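Local coordinates for protein glycosyltransferase (Rickettsia africae, PDB 7MI0) that probably transfers a sugar from an activated donor to an acceptor, as a GT-B glycosyltransferase of the GT4 kind, at residues A[97-108]-A[119-130]. Sequence-based numbering, arbitrary orientation.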
ATOM      1  N   ILE A  97      -8.716  18.244  20.803  1.00 61.80           N
ATOM      2  CA  ILE A  97      -7.694  19.186  20.354  1.00 61.73           C
ATOM      3  C   ILE A  97      -7.282  20.110  21.493  1.00 65.22           C
ATOM      4  O   ILE A  97      -6.095  20.239  21.811  1.00 65.24           O
ATOM      5  CB  ILE A  97      -8.197  19.985  19.139  1.00 59.13           C
ATOM      6  CG1 ILE A  97      -8.437  19.057  17.950  1.00 57.24           C
ATOM      7  CG2 ILE A  97      -7.206  21.077  18.776  1.00 55.67           C
ATOM      8  CD1 ILE A  97      -8.929  19.775  16.719  1.00 51.97           C
ATOM      9  N   LYS A  98      -8.262  20.757  22.132  1.00 65.73           N
ATOM     10  CA  LYS A  98      -7.954  21.683  23.221  1.00 67.39           C
ATOM     11  C   LYS A  98      -7.258  20.972  24.372  1.00 66.97           C
ATOM     12  O   LYS A  98      -6.375  21.543  25.027  1.00 65.40           O
ATOM     13  CB  LYS A  98      -9.233  22.360  23.715  1.00 70.49           C
ATOM     14  CG  LYS A  98      -9.935  23.213  22.669  1.00 80.50           C
ATOM     15  CD  LYS A  98     -11.273  23.729  23.179  1.00 93.37           C
ATOM     16  CE  LYS A  98     -12.000  24.540  22.113  1.00100.04           C
ATOM     17  NZ  LYS A  98     -11.182  25.697  21.644  1.00 98.03           N
ATOM     18  N   LYS A  99      -7.638  19.719  24.624  1.00 66.20           N
ATOM     19  CA  LYS A  99      -7.102  18.982  25.763  1.00 63.86           C
ATOM     20  C   LYS A  99      -5.613  18.710  25.597  1.00 66.16           C
ATOM     21  O   LYS A  99      -4.821  18.957  26.513  1.00 73.78           O
ATOM     22  CB  LYS A  99      -7.874  17.676  25.934  1.00 62.82           C
ATOM     23  CG  LYS A  99      -7.355  16.768  27.026  1.00 67.44           C
ATOM     24  CD  LYS A  99      -8.245  15.545  27.140  1.00 73.97           C
ATOM     25  CE  LYS A  99      -7.782  14.608  28.236  1.00 77.22           C
ATOM     26  NZ  LYS A  99      -8.684  13.427  28.324  1.00 86.40           N
ATOM     27  N   TYR A 100      -5.212  18.204  24.433  1.00 65.39           N
ATOM     28  CA  TYR A 100      -3.836  17.797  24.190  1.00 66.95           C
ATOM     29  C   TYR A 100      -3.039  18.833  23.404  1.00 68.04           C
ATOM     30  O   TYR A 100      -1.914  18.538  22.985  1.00 65.13           O
ATOM     31  CB  TYR A 100      -3.813  16.453  23.462  1.00 60.66           C
ATOM     32  CG  TYR A 100      -4.597  15.377  24.178  1.00 66.03           C
ATOM     33  CD1 TYR A 100      -4.041  14.680  25.246  1.00 63.46           C
ATOM     34  CD2 TYR A 100      -5.897  15.061  23.794  1.00 68.37           C
ATOM     35  CE1 TYR A 100      -4.754  13.694  25.913  1.00 62.56           C
ATOM     36  CE2 TYR A 100      -6.620  14.072  24.454  1.00 68.49           C
ATOM     37  CZ  TYR A 100      -6.040  13.393  25.513  1.00 72.15           C
ATOM     38  OH  TYR A 100      -6.747  12.412  26.174  1.00 71.57           O
ATOM     39  N   ASN A 101      -3.588  20.036  23.212  1.00 69.59           N
ATOM     40  CA  ASN A 101      -2.953  21.088  22.417  1.00 68.75           C
ATOM     41  C   ASN A 101      -2.458  20.533  21.082  1.00 65.84           C
ATOM     42  O   ASN A 101      -1.286  20.659  20.718  1.00 63.86           O
ATOM     43  CB  ASN A 101      -1.819  21.756  23.193  1.00 73.47           C
ATOM     44  CG  ASN A 101      -2.269  22.289  24.539  1.00 82.13           C
ATOM     45  OD1 ASN A 101      -2.882  23.355  24.624  1.00100.69           O
ATOM     46  ND2 ASN A 101      -1.966  21.549  25.602  1.00 82.50           N
ATOM     47  N   VAL A 102      -3.376  19.888  20.359  1.00 62.08           N
ATOM     48  CA  VAL A 102      -3.043  19.268  19.084  1.00 55.05           C
ATOM     49  C   VAL A 102      -2.663  20.342  18.081  1.00 57.13           C
ATOM     50  O   VAL A 102      -3.361  21.354  17.930  1.00 65.38           O
ATOM     51  CB  VAL A 102      -4.228  18.428  18.582  1.00 56.82           C
ATOM     52  CG1 VAL A 102      -4.002  17.975  17.154  1.00 47.98           C
ATOM     53  CG2 VAL A 102      -4.450  17.234  19.497  1.00 59.01           C
ATOM     54  N   ASP A 103      -1.547  20.126  17.388  1.00 55.12           N
ATOM     55  CA  ASP A 103      -1.050  21.078  16.403  1.00 54.14           C
ATOM     56  C   ASP A 103      -1.586  20.808  15.001  1.00 50.78           C
ATOM     57  O   ASP A 103      -1.830  21.751  14.240  1.00 52.15           O
ATOM     58  CB  ASP A 103       0.480  21.056  16.396  1.00 54.99           C
ATOM     59  CG  ASP A 103       1.069  21.606  17.677  1.00 63.02           C
ATOM     60  OD1 ASP A 103       0.700  22.741  18.055  1.00 71.40           O
ATOM     61  OD2 ASP A 103       1.886  20.905  18.314  1.00 61.86           O
ATOM     62  N   ILE A 104      -1.774  19.542  14.639  1.00 45.09           N
ATOM     63  CA  ILE A 104      -2.248  19.161  13.314  1.00 43.77           C
ATOM     64  C   ILE A 104      -3.225  18.008  13.471  1.00 47.58           C
ATOM     65  O   ILE A 104      -2.955  17.056  14.209  1.00 49.15           O
ATOM     66  CB  ILE A 104      -1.095  18.741  12.382  1.00 48.86           C
ATOM     67  CG1 ILE A 104      -0.200  19.928  12.033  1.00 50.56           C
ATOM     68  CG2 ILE A 104      -1.627  18.083  11.122  1.00 41.88           C
ATOM     69  CD1 ILE A 104       1.059  19.509  11.314  1.00 50.82           C
ATOM     70  N   VAL A 105      -4.357  18.090  12.785  1.00 47.44           N
ATOM     71  CA  VAL A 105      -5.244  16.949  12.611  1.00 46.62           C
ATOM     72  C   VAL A 105      -5.035  16.404  11.208  1.00 46.45           C
ATOM     73  O   VAL A 105      -5.166  17.139  10.221  1.00 44.70           O
ATOM     74  CB  VAL A 105      -6.713  17.329  12.846  1.00 46.47           C
ATOM     75  CG1 VAL A 105      -7.605  16.162  12.466  1.00 47.54           C
ATOM     76  CG2 VAL A 105      -6.926  17.719  14.291  1.00 42.01           C
ATOM     77  N   HIS A 106      -4.713  15.117  11.122  1.00 47.37           N
ATOM     78  CA  HIS A 106      -4.294  14.451   9.893  1.00 41.08           C
ATOM     79  C   HIS A 106      -5.348  13.404   9.542  1.00 41.98           C
ATOM     80  O   HIS A 106      -5.481  12.391  10.237  1.00 42.65           O
ATOM     81  CB  HIS A 106      -2.915  13.823  10.103  1.00 43.77           C
ATOM     82  CG  HIS A 106      -2.266  13.315   8.855  1.00 42.06           C
ATOM     83  ND1 HIS A 106      -0.957  12.887   8.827  1.00 39.48           N
ATOM     84  CD2 HIS A 106      -2.740  13.159   7.596  1.00 44.01           C
ATOM     85  CE1 HIS A 106      -0.650  12.487   7.606  1.00 42.88           C
ATOM     86  NE2 HIS A 106      -1.715  12.641   6.839  1.00 43.70           N
ATOM     87  N   THR A 107      -6.105  13.650   8.477  1.00 40.95           N
ATOM     88  CA  THR A 107      -7.200  12.771   8.086  1.00 48.58           C
ATOM     89  C   THR A 107      -6.811  11.947   6.866  1.00 52.26           C
ATOM     90  O   THR A 107      -6.227  12.465   5.908  1.00 48.28           O
ATOM     91  CB  THR A 107      -8.478  13.560   7.783  1.00 42.78           C
ATOM     92  OG1 THR A 107      -8.346  14.250   6.535  1.00 43.85           O
ATOM     93  CG2 THR A 107      -8.729  14.579   8.862  1.00 53.83           C
ATOM     94  N   ARG A 108      -7.149  10.663   6.906  1.00 53.45           N
ATOM     95  CA  ARG A 108      -6.907   9.734   5.811  1.00 51.20           C
ATOM     96  C   ARG A 108      -8.210   9.072   5.379  1.00 57.84           C
ATOM     97  O   ARG A 108      -8.250   7.879   5.073  1.00 56.49           O
ATOM     98  CB  ARG A 108      -5.865   8.692   6.210  1.00 50.59           C
ATOM     99  CG  ARG A 108      -4.963   9.130   7.367  1.00 52.54           C
ATOM    100  CD  ARG A 108      -3.861   8.114   7.642  1.00 48.03           C
ATOM    101  NE  ARG A 108      -2.761   8.252   6.697  1.00 50.36           N
ATOM    102  CZ  ARG A 108      -1.502   8.488   7.034  1.00 45.25           C
ATOM    103  NH1 ARG A 108      -1.124   8.549   8.300  1.00 46.37           N
ATOM    104  NH2 ARG A 108      -0.597   8.657   6.078  1.00 47.29           N
ATOM    105  N   ALA A 119     -13.596  20.594  13.316  1.00 61.52           N
ATOM    106  CA  ALA A 119     -12.853  20.699  14.566  1.00 59.19           C
ATOM    107  C   ALA A 119     -11.658  21.629  14.419  1.00 60.01           C
ATOM    108  O   ALA A 119     -11.325  22.376  15.348  1.00 62.13           O
ATOM    109  CB  ALA A 119     -12.403  19.317  15.033  1.00 57.42           C
ATOM    110  N   THR A 120     -11.007  21.609  13.254  1.00 57.22           N
ATOM    111  CA  THR A 120      -9.852  22.473  13.049  1.00 61.14           C
ATOM    112  C   THR A 120     -10.262  23.895  12.690  1.00 63.80           C
ATOM    113  O   THR A 120      -9.558  24.844  13.056  1.00 65.14           O
ATOM    114  CB  THR A 120      -8.941  21.897  11.964  1.00 56.47           C
ATOM    115  OG1 THR A 120      -9.674  21.761  10.743  1.00 54.57           O
ATOM    116  CG2 THR A 120      -8.411  20.535  12.385  1.00 54.38           C
ATOM    117  N   LYS A 121     -11.385  24.056  11.981  1.00 65.43           N
ATOM    118  CA  LYS A 121     -11.887  25.391  11.663  1.00 60.93           C
ATOM    119  C   LYS A 121     -12.149  26.198  12.927  1.00 65.17           C
ATOM    120  O   LYS A 121     -11.979  27.422  12.928  1.00 72.38           O
ATOM    121  CB  LYS A 121     -13.163  25.285  10.818  1.00 59.02           C
ATOM    122  CG  LYS A 121     -13.851  26.619  10.504  1.00 69.83           C
ATOM    123  CD  LYS A 121     -15.317  26.431  10.086  1.00 69.03           C
ATOM    124  CE  LYS A 121     -16.134  27.722  10.254  1.00 83.65           C
ATOM    125  NZ  LYS A 121     -17.612  27.491  10.421  1.00 71.90           N
ATOM    126  N   TRP A 122     -12.530  25.527  14.014  1.00 67.24           N
ATOM    127  CA  TRP A 122     -12.893  26.181  15.264  1.00 66.13           C
ATOM    128  C   TRP A 122     -11.727  26.357  16.222  1.00 70.03           C
ATOM    129  O   TRP A 122     -11.823  27.173  17.148  1.00 73.68           O
ATOM    130  CB  TRP A 122     -13.982  25.379  15.971  1.00 68.48           C
ATOM    131  CG  TRP A 122     -15.229  25.241  15.175  1.00 71.29           C
ATOM    132  CD1 TRP A 122     -15.626  26.024  14.128  1.00 66.14           C
ATOM    133  CD2 TRP A 122     -16.247  24.254  15.353  1.00 72.15           C
ATOM    134  NE1 TRP A 122     -16.836  25.585  13.646  1.00 68.86           N
ATOM    135  CE2 TRP A 122     -17.239  24.499  14.382  1.00 73.66           C
ATOM    136  CE3 TRP A 122     -16.421  23.186  16.241  1.00 69.04           C
ATOM    137  CZ2 TRP A 122     -18.389  23.716  14.275  1.00 73.77           C
ATOM    138  CZ3 TRP A 122     -17.560  22.411  16.134  1.00 73.73           C
ATOM    139  CH2 TRP A 122     -18.531  22.680  15.159  1.00 72.33           C
ATOM    140  N   THR A 123     -10.642  25.614  16.037  1.00 71.14           N
ATOM    141  CA  THR A 123      -9.501  25.647  16.938  1.00 69.04           C
ATOM    142  C   THR A 123      -8.264  26.126  16.186  1.00 70.27           C
ATOM    143  O   THR A 123      -8.312  26.448  14.995  1.00 72.61           O
ATOM    144  CB  THR A 123      -9.265  24.268  17.560  1.00 63.64           C
ATOM    145  OG1 THR A 123      -8.986  23.323  16.523  1.00 64.84           O
ATOM    146  CG2 THR A 123     -10.500  23.808  18.321  1.00 64.56           C
ATOM    147  N   ASN A 124      -7.142  26.178  16.900  1.00 67.31           N
ATOM    148  CA  ASN A 124      -5.883  26.571  16.290  1.00 66.86           C
ATOM    149  C   ASN A 124      -5.245  25.458  15.474  1.00 67.94           C
ATOM    150  O   ASN A 124      -4.257  25.718  14.777  1.00 69.99           O
ATOM    151  CB  ASN A 124      -4.909  27.036  17.368  1.00 73.55           C
ATOM    152  CG  ASN A 124      -5.309  28.361  17.964  1.00 80.76           C
ATOM    153  OD1 ASN A 124      -5.815  29.237  17.259  1.00 87.46           O
ATOM    154  ND2 ASN A 124      -5.094  28.521  19.268  1.00 82.37           N
ATOM    155  N   ALA A 125      -5.784  24.242  15.536  1.00 60.20           N
ATOM    156  CA  ALA A 125      -5.184  23.114  14.841  1.00 57.54           C
ATOM    157  C   ALA A 125      -5.211  23.325  13.330  1.00 60.51           C
ATOM    158  O   ALA A 125      -5.996  24.113  12.796  1.00 62.68           O
ATOM    159  CB  ALA A 125      -5.908  21.818  15.203  1.00 55.84           C
ATOM    160  N   LYS A 126      -4.327  22.606  12.646  1.00 55.34           N
ATOM    161  CA  LYS A 126      -4.215  22.619  11.196  1.00 50.81           C
ATOM    162  C   LYS A 126      -4.780  21.325  10.621  1.00 51.44           C
ATOM    163  O   LYS A 126      -4.911  20.311  11.315  1.00 49.44           O
ATOM    164  CB  LYS A 126      -2.759  22.791  10.763  1.00 52.93           C
ATOM    165  CG  LYS A 126      -2.049  23.974  11.402  1.00 57.88           C
ATOM    166  CD  LYS A 126      -2.560  25.289  10.857  1.00 55.48           C
ATOM    167  CE  LYS A 126      -1.666  26.439  11.290  1.00 58.23           C
ATOM    168  NZ  LYS A 126      -2.021  27.712  10.600  1.00 58.49           N
ATOM    169  N   PHE A 127      -5.091  21.367   9.326  1.00 50.01           N
ATOM    170  CA  PHE A 127      -5.863  20.328   8.654  1.00 42.71           C
ATOM    171  C   PHE A 127      -5.046  19.757   7.507  1.00 44.49           C
ATOM    172  O   PHE A 127      -4.764  20.462   6.531  1.00 47.07           O
ATOM    173  CB  PHE A 127      -7.185  20.906   8.143  1.00 43.68           C
ATOM    174  CG  PHE A 127      -8.158  19.879   7.641  1.00 44.90           C
ATOM    175  CD1 PHE A 127      -8.641  18.893   8.481  1.00 51.01           C
ATOM    176  CD2 PHE A 127      -8.623  19.925   6.337  1.00 44.30           C
ATOM    177  CE1 PHE A 127      -9.549  17.952   8.020  1.00 51.27           C
ATOM    178  CE2 PHE A 127      -9.528  18.989   5.876  1.00 43.59           C
ATOM    179  CZ  PHE A 127      -9.992  18.004   6.719  1.00 44.52           C
ATOM    180  N   LEU A 128      -4.678  18.483   7.613  1.00 45.90           N
ATOM    181  CA  LEU A 128      -3.913  17.796   6.581  1.00 42.23           C
ATOM    182  C   LEU A 128      -4.689  16.583   6.099  1.00 43.52           C
ATOM    183  O   LEU A 128      -5.173  15.791   6.913  1.00 49.64           O
ATOM    184  CB  LEU A 128      -2.537  17.364   7.096  1.00 41.38           C
ATOM    185  CG  LEU A 128      -1.681  16.622   6.064  1.00 46.47           C
ATOM    186  CD1 LEU A 128      -1.527  17.458   4.799  1.00 43.08           C
ATOM    187  CD2 LEU A 128      -0.321  16.244   6.635  1.00 39.72           C
ATOM    188  N   THR A 129      -4.792  16.435   4.779  1.00 44.15           N
ATOM    189  CA  THR A 129      -5.451  15.299   4.145  1.00 39.19           C
ATOM    190  C   THR A 129      -4.437  14.503   3.334  1.00 45.64           C
ATOM    191  O   THR A 129      -3.652  15.084   2.572  1.00 42.87           O
ATOM    192  CB  THR A 129      -6.587  15.765   3.228  1.00 39.61           C
ATOM    193  OG1 THR A 129      -7.464  16.632   3.953  1.00 48.10           O
ATOM    194  CG2 THR A 129      -7.377  14.572   2.692  1.00 40.33           C
ATOM    195  N   THR A 130      -4.460  13.182   3.494  1.00 44.68           N
ATOM    196  CA  THR A 130      -3.730  12.267   2.627  1.00 40.75           C
ATOM    197  C   THR A 130      -4.735  11.409   1.874  1.00 44.26           C
ATOM    198  O   THR A 130      -5.643  10.835   2.483  1.00 48.38           O
ATOM    199  CB  THR A 130      -2.770  11.371   3.419  1.00 42.21           C
ATOM    200  OG1 THR A 130      -1.844  12.182   4.154  1.00 39.67           O
ATOM    201  CG2 THR A 130      -1.993  10.460   2.475  1.00 35.97           C
TER
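His106 lies alongside Leu128, pointing the same way, with one face of its imidazole covered by one leucine methyl: CD2 of Leu128 stands 3.8 Å from the centroid of the His106 ring in a CH-pi contact. At the ring's edge, in its plane, NE2 of His106 and OG1 of Thr130 share a nearly straight hydrogen bond of 2.7 Å. The other ring nitrogen, ND1, is hydrogen-bonded to Tyr389 OH in the C-terminal helix 378-393, and the engagement of both nitrogens should hold the buried ring in one orientation. CG of His106 is anti to the backbone N (chi1 -170°), as is CG of Leu128, so both side chains leave their strands in the same direction. Ile104 continues this face, its CG2 reaching CB of Leu128.

Beneath them, strands 104-107 and 126-130 run parallel at an angle of 22°. Their five backbone hydrogen bonds begin with Lys126 N to Asp103 O, where the donor sits above the carbonyl plane, and end with Thr130 N to Thr107 O.

The other face of the sheet meets helix 114-122. Here CG2 of Thr120 touches both CB and CG2 of Val105, 3.7 Å from CB, while CG2 of Thr107 meets CE1 of Phe127 at 3.6 Å, the two side chains crossing at about a right angle. Near the turn, Ile97 of the preceding helix inserts CD1 against CB of Ala119 (3.9 Å) and CG2 against CB of Ala125. OG1 of Thr123, beside both branches of Ile97, hydrogen-bonds Ala119 O (2.8 Å), adding to the weak bond that Thr123 N makes to the same carbonyl.

Strand 104-107, helix 114-122 and strand 126-131 thus form a beta-alpha-beta crossover within the seven-stranded parallel sheet of the N-terminal Rossmann-like domain, characteristic of the GT-B fold.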